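PDB 6WCI: cysteine desulfurase from Stenotrophomonas maltophilia, which probably removes sulfur from L-cysteine with the help of pyridoxal 5'-phosphate, yielding L-alanine and passing the sulfur to a carrier. Local coordinates for residues B[67-75]-B[84-92]; B[353-364]-B[394-402]. All coordinates share one frame; numbering follows the deposited sequence.

Contact 1 (B[67-75]-B[84-92])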
loop_
_atom_site.group_PDB
_atom_site.type_symbol
_atom_site.label_atom_id
_atom_site.label_comp_id
_atom_site.label_asym_id
_atom_site.label_seq_id
_atom_site.Cartn_x
_atom_site.Cartn_y
_atom_site.Cartn_z
ATOM N N PHE B 67 -8.553 -8.234 13.408
ATOM C CA PHE B 67 -7.994 -9.000 12.306
ATOM C C PHE B 67 -6.668 -9.625 12.700
ATOM O O PHE B 67 -6.466 -10.835 12.533
ATOM C CB PHE B 67 -7.820 -8.118 11.064
ATOM C CG PHE B 67 -7.072 -8.804 9.957
ATOM C CD1 PHE B 67 -7.687 -9.785 9.199
ATOM C CD2 PHE B 67 -5.748 -8.500 9.701
ATOM C CE1 PHE B 67 -7.002 -10.437 8.182
ATOM C CE2 PHE B 67 -5.057 -9.149 8.682
ATOM C CZ PHE B 67 -5.685 -10.120 7.927
ATOM N N TYR B 68 -5.738 -8.814 13.216
ATOM C CA TYR B 68 -4.433 -9.373 13.562
ATOM C C TYR B 68 -4.537 -10.377 14.699
ATOM O O TYR B 68 -3.771 -11.343 14.737
ATOM C CB TYR B 68 -3.452 -8.262 13.930
ATOM C CG TYR B 68 -3.036 -7.381 12.777
ATOM C CD1 TYR B 68 -2.497 -7.926 11.601
ATOM C CD2 TYR B 68 -3.172 -5.998 12.861
ATOM C CE1 TYR B 68 -2.104 -7.112 10.558
ATOM C CE2 TYR B 68 -2.787 -5.175 11.827
ATOM C CZ TYR B 68 -2.264 -5.734 10.668
ATOM O OH TYR B 68 -1.879 -4.904 9.639
ATOM N N ARG B 69 -5.474 -10.177 15.628
ATOM C CA ARG B 69 -5.562 -11.047 16.794
ATOM C C ARG B 69 -6.309 -12.346 16.521
ATOM O O ARG B 69 -6.100 -13.331 17.238
ATOM C CB ARG B 69 -6.255 -10.321 17.950
ATOM C CG ARG B 69 -5.374 -9.331 18.656
ATOM C CD ARG B 69 -6.147 -8.578 19.744
ATOM N NE ARG B 69 -5.332 -7.505 20.295
ATOM C CZ ARG B 69 -4.460 -7.664 21.287
ATOM N NH1 ARG B 69 -4.294 -8.857 21.853
ATOM N NH2 ARG B 69 -3.753 -6.625 21.716
ATOM N N ARG B 70 -7.206 -12.363 15.538
ATOM C CA ARG B 70 -8.221 -13.409 15.474
ATOM C C ARG B 70 -8.365 -14.105 14.133
ATOM O O ARG B 70 -8.843 -15.243 14.120
ATOM C CB ARG B 70 -9.589 -12.852 15.891
ATOM C CG ARG B 70 -9.677 -12.389 17.358
ATOM C CD ARG B 70 -9.929 -13.558 18.275
ATOM N NE ARG B 70 -11.159 -14.263 17.921
ATOM C CZ ARG B 70 -11.497 -15.457 18.400
ATOM N NH1 ARG B 70 -10.691 -16.082 19.250
ATOM N NH2 ARG B 70 -12.633 -16.031 18.023
ATOM N N TYR B 71 -8.000 -13.491 13.011
ATOM C CA TYR B 71 -8.113 -14.243 11.756
ATOM C C TYR B 71 -7.136 -13.733 10.707
ATOM O O TYR B 71 -7.430 -13.743 9.507
ATOM C CB TYR B 71 -9.543 -14.247 11.209
ATOM C CG TYR B 71 -10.167 -12.895 10.899
ATOM C CD1 TYR B 71 -10.599 -12.046 11.913
ATOM C CD2 TYR B 71 -10.376 -12.498 9.586
ATOM C CE1 TYR B 71 -11.192 -10.823 11.622
ATOM C CE2 TYR B 71 -10.962 -11.284 9.279
ATOM C CZ TYR B 71 -11.371 -10.451 10.296
ATOM O OH TYR B 71 -11.949 -9.241 9.967
ATOM N N ASN B 72 -5.937 -13.366 11.141
ATOM C CA ASN B 72 -4.884 -12.986 10.214
ATOM C C ASN B 72 -4.454 -14.183 9.366
ATOM O O ASN B 72 -3.992 -15.198 9.897
ATOM C CB ASN B 72 -3.709 -12.414 10.994
ATOM C CG ASN B 72 -2.531 -12.099 10.116
ATOM O OD1 ASN B 72 -2.569 -11.164 9.316
ATOM N ND2 ASN B 72 -1.463 -12.886 10.257
ATOM N N ALA B 73 -4.661 -14.066 8.056
ATOM C CA ALA B 73 -4.282 -15.045 7.041
ATOM C C ALA B 73 -4.344 -14.324 5.701
ATOM O O ALA B 73 -4.819 -13.192 5.621
ATOM C CB ALA B 73 -5.198 -16.269 7.056
ATOM N N ASN B 74 -3.848 -14.978 4.647
ATOM C CA ASN B 74 -3.888 -14.362 3.331
ATOM C C ASN B 74 -5.239 -14.632 2.670
ATOM O O ASN B 74 -6.007 -15.487 3.106
ATOM C CB ASN B 74 -2.737 -14.869 2.450
ATOM C CG ASN B 74 -2.184 -13.782 1.544
ATOM O OD1 ASN B 74 -2.936 -13.001 0.956
ATOM N ND2 ASN B 74 -0.862 -13.712 1.443
ATOM N N VAL B 75 -5.518 -13.907 1.588
ATOM C CA VAL B 75 -6.823 -13.943 0.938
ATOM C C VAL B 75 -6.705 -14.606 -0.435
ATOM O O VAL B 75 -5.617 -14.921 -0.908
ATOM C CB VAL B 75 -7.443 -12.538 0.818
ATOM C CG1 VAL B 75 -7.740 -11.982 2.207
ATOM C CG2 VAL B 75 -6.501 -11.616 0.071
ATOM N N SER B 84 -10.376 -18.298 4.689
ATOM C CA SER B 84 -11.745 -18.034 4.261
ATOM C C SER B 84 -12.322 -16.824 4.984
ATOM O O SER B 84 -12.918 -15.937 4.362
ATOM C CB SER B 84 -12.611 -19.269 4.505
ATOM O OG SER B 84 -13.981 -18.978 4.328
ATOM N N GLU B 85 -12.154 -16.773 6.310
ATOM C CA GLU B 85 -12.642 -15.623 7.064
ATOM C C GLU B 85 -12.001 -14.333 6.572
ATOM O O GLU B 85 -12.685 -13.316 6.398
ATOM C CB GLU B 85 -12.379 -15.817 8.558
ATOM C CG GLU B 85 -13.043 -17.059 9.118
ATOM C CD GLU B 85 -12.903 -17.182 10.625
ATOM O OE1 GLU B 85 -12.408 -16.227 11.262
ATOM O OE2 GLU B 85 -13.292 -18.235 11.173
ATOM N N ALA B 86 -10.689 -14.362 6.323
ATOM C CA ALA B 86 -9.992 -13.171 5.853
ATOM C C ALA B 86 -10.490 -12.742 4.479
ATOM O O ALA B 86 -10.648 -11.544 4.216
ATOM C CB ALA B 86 -8.488 -13.435 5.826
ATOM N N THR B 87 -10.740 -13.707 3.592
ATOM C CA THR B 87 -11.218 -13.388 2.253
ATOM C C THR B 87 -12.615 -12.787 2.297
ATOM O O THR B 87 -12.897 -11.794 1.610
ATOM C CB THR B 87 -11.194 -14.643 1.378
ATOM O OG1 THR B 87 -9.852 -15.135 1.303
ATOM C CG2 THR B 87 -11.693 -14.325 -0.040
ATOM N N ASP B 88 -13.508 -13.382 3.089
ATOM C CA ASP B 88 -14.862 -12.843 3.199
ATOM C C ASP B 88 -14.847 -11.421 3.747
ATOM O O ASP B 88 -15.600 -10.559 3.280
ATOM C CB ASP B 88 -15.722 -13.750 4.075
ATOM C CG ASP B 88 -15.929 -15.120 3.457
ATOM O OD1 ASP B 88 -15.518 -15.319 2.291
ATOM O OD2 ASP B 88 -16.498 -16.000 4.132
ATOM N N ALA B 89 -13.992 -11.155 4.732
ATOM C CA ALA B 89 -13.907 -9.807 5.285
ATOM C C ALA B 89 -13.349 -8.825 4.262
ATOM O O ALA B 89 -13.834 -7.690 4.142
ATOM C CB ALA B 89 -13.043 -9.828 6.548
ATOM N N TYR B 90 -12.341 -9.250 3.504
ATOM C CA TYR B 90 -11.679 -8.350 2.569
ATOM C C TYR B 90 -12.582 -8.026 1.387
ATOM O O TYR B 90 -12.786 -6.853 1.048
ATOM C CB TYR B 90 -10.366 -8.979 2.108
ATOM C CG TYR B 90 -9.668 -8.246 0.987
ATOM C CD1 TYR B 90 -9.042 -7.020 1.207
ATOM C CD2 TYR B 90 -9.600 -8.801 -0.286
ATOM C CE1 TYR B 90 -8.395 -6.346 0.164
ATOM C CE2 TYR B 90 -8.953 -8.147 -1.321
ATOM C CZ TYR B 90 -8.348 -6.928 -1.095
ATOM O OH TYR B 90 -7.702 -6.294 -2.142
ATOM N N GLU B 91 -13.134 -9.053 0.741
ATOM C CA GLU B 91 -14.084 -8.789 -0.326
ATOM C C GLU B 91 -15.360 -8.163 0.214
ATOM O O GLU B 91 -16.017 -7.408 -0.503
ATOM C CB GLU B 91 -14.391 -10.070 -1.100
ATOM C CG GLU B 91 -13.220 -10.573 -1.952
ATOM C CD GLU B 91 -12.782 -9.579 -3.044
ATOM O OE1 GLU B 91 -13.595 -8.721 -3.456
ATOM O OE2 GLU B 91 -11.611 -9.664 -3.492
ATOM N N GLY B 92 -15.729 -8.464 1.462
ATOM C CA GLY B 92 -16.847 -7.759 2.075
ATOM C C GLY B 92 -16.601 -6.264 2.163
ATOM O O GLY B 92 -17.520 -5.459 1.995
#
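E85, in the first turn and a half of helix 81-101, meets Y71 just past the end of helix 58-70. Its OE1 lies 3.5 Å from Y71 CB, and the carboxylate is inclined 50° to the phenol ring: a close contact of a carboxylate oxygen with a CH2 group, without a hydrogen bond. The charge is answered by R38 of the second subunit, in a salt bridge to OE2. A86 follows as the hub. Its methyl carbon CB lies at the rim of the F67 ring, 4.1 Å from CE1, and 3.7 Å from A73 O, while its backbone borders the Y71 ring at the edge. T87 brings OG1 to 3.3 Å from V75 CA, at the point of closest backbone approach; this hydroxyl is hydrogen-bonded to G83 O and to S76 N, the residue next to V75. N74, whose CB points away from the helix, accepts V75 N on OD1 (2.8 Å). One turn beyond E85, A89 CB sits at the far edge of the Y71 ring, 3.6 Å from OH. The ring reaches along the helix because Y71 CG lies between its own N and carbonyl carbon (chi1 59°), and F67 CD1 packs over one of its faces. Last comes Y90, whose CB lies 4.0 Å from V75 CG1; that same methyl also rests 3.6 Å from A86 O. With no direct polar bond between the segments, the link joining the two helices is seated by van der Waals fit, Y71 against A86 and A89, and V75 against A86, T87 and Y90, while N74 ND2 bonds T297 and N52 O of the second subunit.

Contact 2 (B[353-364]-B[394-402])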
loop_
_atom_site.group_PDB
_atom_site.type_symbol
_atom_site.label_atom_id
_atom_site.label_comp_id
_atom_site.label_asym_id
_atom_site.label_seq_id
_atom_site.Cartn_x
_atom_site.Cartn_y
_atom_site.Cartn_z
ATOM N N ALA B 353 -15.997 21.988 4.791
ATOM C CA ALA B 353 -15.544 22.657 6.017
ATOM C C ALA B 353 -14.015 22.757 6.095
ATOM O O ALA B 353 -13.376 22.326 7.053
ATOM C CB ALA B 353 -16.100 21.949 7.250
ATOM N N VAL B 354 -13.434 23.393 5.083
ATOM C CA VAL B 354 -11.997 23.640 5.017
ATOM C C VAL B 354 -11.791 25.138 4.842
ATOM O O VAL B 354 -12.382 25.745 3.945
ATOM C CB VAL B 354 -11.342 22.846 3.868
ATOM C CG1 VAL B 354 -9.877 23.224 3.705
ATOM C CG2 VAL B 354 -11.499 21.350 4.106
ATOM N N VAL B 355 -10.966 25.735 5.699
ATOM C CA VAL B 355 -10.732 27.178 5.682
ATOM C C VAL B 355 -9.229 27.424 5.680
ATOM O O VAL B 355 -8.553 27.169 6.684
ATOM C CB VAL B 355 -11.389 27.885 6.875
ATOM C CG1 VAL B 355 -11.024 29.354 6.864
ATOM C CG2 VAL B 355 -12.902 27.688 6.863
ATOM N N SER B 356 -8.704 27.917 4.562
ATOM C CA SER B 356 -7.331 28.391 4.490
ATOM C C SER B 356 -7.351 29.912 4.604
ATOM O O SER B 356 -8.147 30.571 3.930
ATOM C CB SER B 356 -6.666 27.961 3.179
ATOM O OG SER B 356 -6.475 26.552 3.118
ATOM N N PHE B 357 -6.485 30.469 5.450
ATOM C CA PHE B 357 -6.556 31.899 5.731
ATOM C C PHE B 357 -5.172 32.466 6.011
ATOM O O PHE B 357 -4.227 31.741 6.335
ATOM C CB PHE B 357 -7.488 32.204 6.915
ATOM C CG PHE B 357 -6.997 31.653 8.232
ATOM C CD1 PHE B 357 -7.290 30.354 8.605
ATOM C CD2 PHE B 357 -6.247 32.436 9.095
ATOM C CE1 PHE B 357 -6.840 29.843 9.813
ATOM C CE2 PHE B 357 -5.792 31.930 10.298
ATOM C CZ PHE B 357 -6.090 30.633 10.658
ATOM N N LEU B 358 -5.076 33.786 5.875
ATOM C CA LEU B 358 -3.894 34.550 6.233
ATOM C C LEU B 358 -4.315 35.690 7.147
ATOM O O LEU B 358 -5.487 36.074 7.192
ATOM C CB LEU B 358 -3.179 35.117 4.998
ATOM C CG LEU B 358 -2.335 34.175 4.139
ATOM C CD1 LEU B 358 -1.682 34.968 3.031
ATOM C CD2 LEU B 358 -1.285 33.492 4.990
ATOM N N ILE B 359 -3.349 36.235 7.881
ATOM C CA ILE B 359 -3.576 37.415 8.711
ATOM C C ILE B 359 -2.422 38.387 8.498
ATOM O O ILE B 359 -1.258 37.977 8.434
ATOM C CB ILE B 359 -3.727 37.045 10.204
ATOM C CG1 ILE B 359 -4.877 36.049 10.395
ATOM C CG2 ILE B 359 -3.981 38.285 11.037
ATOM C CD1 ILE B 359 -4.974 35.460 11.779
ATOM N N ASP B 360 -2.754 39.675 8.375
ATOM C CA ASP B 360 -1.745 40.713 8.189
ATOM C C ASP B 360 -0.806 40.788 9.387
ATOM O O ASP B 360 -1.246 40.935 10.532
ATOM C CB ASP B 360 -2.415 42.073 7.981
ATOM C CG ASP B 360 -2.583 42.430 6.519
ATOM O OD1 ASP B 360 -1.746 42.001 5.692
ATOM O OD2 ASP B 360 -3.551 43.152 6.199
ATOM N N GLY B 361 0.496 40.718 9.116
ATOM C CA GLY B 361 1.495 40.758 10.162
ATOM C C GLY B 361 1.829 39.414 10.767
ATOM O O GLY B 361 2.742 39.339 11.599
ATOM N N ALA B 362 1.132 38.353 10.369
ATOM C CA ALA B 362 1.283 37.029 10.961
ATOM C C ALA B 362 1.785 36.056 9.905
ATOM O O ALA B 362 1.116 35.839 8.889
ATOM C CB ALA B 362 -0.044 36.539 11.545
ATOM N N HIS B 363 2.959 35.478 10.143
ATOM C CA HIS B 363 3.415 34.368 9.325
ATOM C C HIS B 363 2.551 33.143 9.591
ATOM O O HIS B 363 2.227 32.827 10.743
ATOM C CB HIS B 363 4.880 34.045 9.615
ATOM C CG HIS B 363 5.849 34.982 8.965
ATOM N ND1 HIS B 363 5.456 35.984 8.105
ATOM C CD2 HIS B 363 7.198 35.065 9.046
ATOM C CE1 HIS B 363 6.520 36.647 7.689
ATOM N NE2 HIS B 363 7.591 36.108 8.244
ATOM N N ALA B 364 2.169 32.459 8.511
ATOM C CA ALA B 364 1.343 31.264 8.641
ATOM C C ALA B 364 2.016 30.214 9.514
ATOM O O ALA B 364 1.356 29.560 10.328
ATOM C CB ALA B 364 1.031 30.691 7.259
ATOM N N VAL B 394 0.749 34.021 -2.548
ATOM C CA VAL B 394 1.077 33.903 -1.134
ATOM C C VAL B 394 1.960 32.679 -0.950
ATOM O O VAL B 394 1.778 31.662 -1.624
ATOM C CB VAL B 394 -0.190 33.826 -0.256
ATOM C CG1 VAL B 394 -1.094 35.015 -0.537
ATOM C CG2 VAL B 394 -0.936 32.515 -0.484
ATOM N N ALA B 395 2.937 32.786 -0.053
ATOM C CA ALA B 395 3.889 31.700 0.124
ATOM C C ALA B 395 3.340 30.582 0.993
ATOM O O ALA B 395 3.900 29.481 0.988
ATOM C CB ALA B 395 5.191 32.228 0.731
ATOM N N ALA B 396 2.266 30.838 1.734
ATOM C CA ALA B 396 1.703 29.853 2.643
ATOM C C ALA B 396 0.348 30.352 3.116
ATOM O O ALA B 396 0.004 31.523 2.942
ATOM C CB ALA B 396 2.626 29.595 3.839
ATOM N N THR B 397 -0.425 29.438 3.694
ATOM C CA THR B 397 -1.653 29.777 4.392
ATOM C C THR B 397 -1.731 28.929 5.649
ATOM O O THR B 397 -1.040 27.915 5.784
ATOM C CB THR B 397 -2.916 29.528 3.550
ATOM O OG1 THR B 397 -3.074 28.120 3.326
ATOM C CG2 THR B 397 -2.848 30.261 2.213
ATOM N N CYS B 398 -2.576 29.358 6.575
ATOM C CA CYS B 398 -2.925 28.549 7.730
ATOM C C CYS B 398 -4.270 27.896 7.452
ATOM O O CYS B 398 -5.205 28.563 7.004
ATOM C CB CYS B 398 -2.982 29.388 9.003
ATOM S SG CYS B 398 -2.987 28.385 10.506
ATOM N N ARG B 399 -4.359 26.590 7.681
ATOM C CA ARG B 399 -5.535 25.843 7.262
ATOM C C ARG B 399 -6.138 25.126 8.451
ATOM O O ARG B 399 -5.492 24.261 9.054
ATOM C CB ARG B 399 -5.205 24.847 6.156
ATOM C CG ARG B 399 -6.443 24.170 5.601
ATOM C CD ARG B 399 -6.084 23.006 4.679
ATOM N NE ARG B 399 -5.342 21.966 5.388
ATOM C CZ ARG B 399 -4.860 20.866 4.814
ATOM N NH1 ARG B 399 -5.055 20.659 3.520
ATOM N NH2 ARG B 399 -4.194 19.969 5.532
ATOM N N ALA B 400 -7.373 25.482 8.774
ATOM C CA ALA B 400 -8.180 24.737 9.726
ATOM C C ALA B 400 -9.200 23.940 8.934
ATOM O O ALA B 400 -9.861 24.484 8.045
ATOM C CB ALA B 400 -8.873 25.670 10.718
ATOM N N SER B 401 -9.297 22.645 9.219
ATOM C CA SER B 401 -10.203 21.772 8.488
ATOM C C SER B 401 -10.989 20.945 9.488
ATOM O O SER B 401 -10.412 20.155 10.243
ATOM C CB SER B 401 -9.446 20.888 7.490
ATOM O OG SER B 401 -8.183 20.480 7.993
ATOM N N LEU B 402 -12.299 21.125 9.479
ATOM C CA LEU B 402 -13.185 20.594 10.499
ATOM C C LEU B 402 -13.796 19.276 10.042
ATOM O O LEU B 402 -13.966 19.032 8.843
ATOM C CB LEU B 402 -14.290 21.605 10.801
ATOM C CG LEU B 402 -13.797 23.012 11.165
ATOM C CD1 LEU B 402 -14.960 24.006 11.323
ATOM C CD2 LEU B 402 -12.959 22.964 12.429
#
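Two neighbouring antiparallel strands of the six-stranded mixed sheet, 354-359 and 397-401, make this contact, their short axes 4.5 Å apart at closest approach. Hydrogen-bonded pairs V355-A400 and F357-C398 alternate with the non-hydrogen-bonded pairs V354-S401 and S356-R399. Each hydrogen-bonded pair has both its N-H...O bonds, exemplified by V355 N to A400 O at 2.9 Å, and L402 N to A353 O extends the series with an N-H...O angle of 167°. On the face bearing F357, C398 CB stands over the phenyl ring, 4.0 Å from its centroid and 21° off the normal, a CH-pi contact; SG approaches the same ring obliquely. F357 chi1 of 65° places CG between the backbone N and the carbonyl carbon and brings the ring's end closer to strand 397-401. The other face carries S356, whose OG lies 3.4 Å from R399 CG and is hydrogen-bonded to V196 O. R399 passes its aliphatic stem by V354 CG1 (3.9 Å from CD), and NH1 bonds N195 O. Where the strands part, L358 CD1 meets V394 CG1 at 3.6 Å, the two side chains lying alongside one another and running in opposite senses, and A364 CB packs on A396 CB at 3.9 Å. Paired main-chain bonds therefore fix the register, while the two faces differ in chemistry: one packs V355 and A400 against helix 318-336, whereas the other directs the polar ends of S356 and R399 to main-chain carbonyls outside the sheet.

Contact 1 comes wholly earlier in the sequence than contact 2, and the two lie on opposite sides of the chain's centre, 43 Å apart between centres and about 25 Å between nearest atoms. They share no helix or strand. Contact 1 packs the end of helix 58-70 and the loop that follows it on helix 81-101, where R38, N52 and Q55 of the second subunit bond to its residues; contact 2 lies in the six-stranded sheet and is touched by no other protein chain. Both lie within the class-V aminotransferase part of the chain, and neither includes a strand of the seven-stranded beta-sheet. Contact 1 thus lies beside the subunit interface and contact 2 is internal to its sheet, and their atoms do not meet.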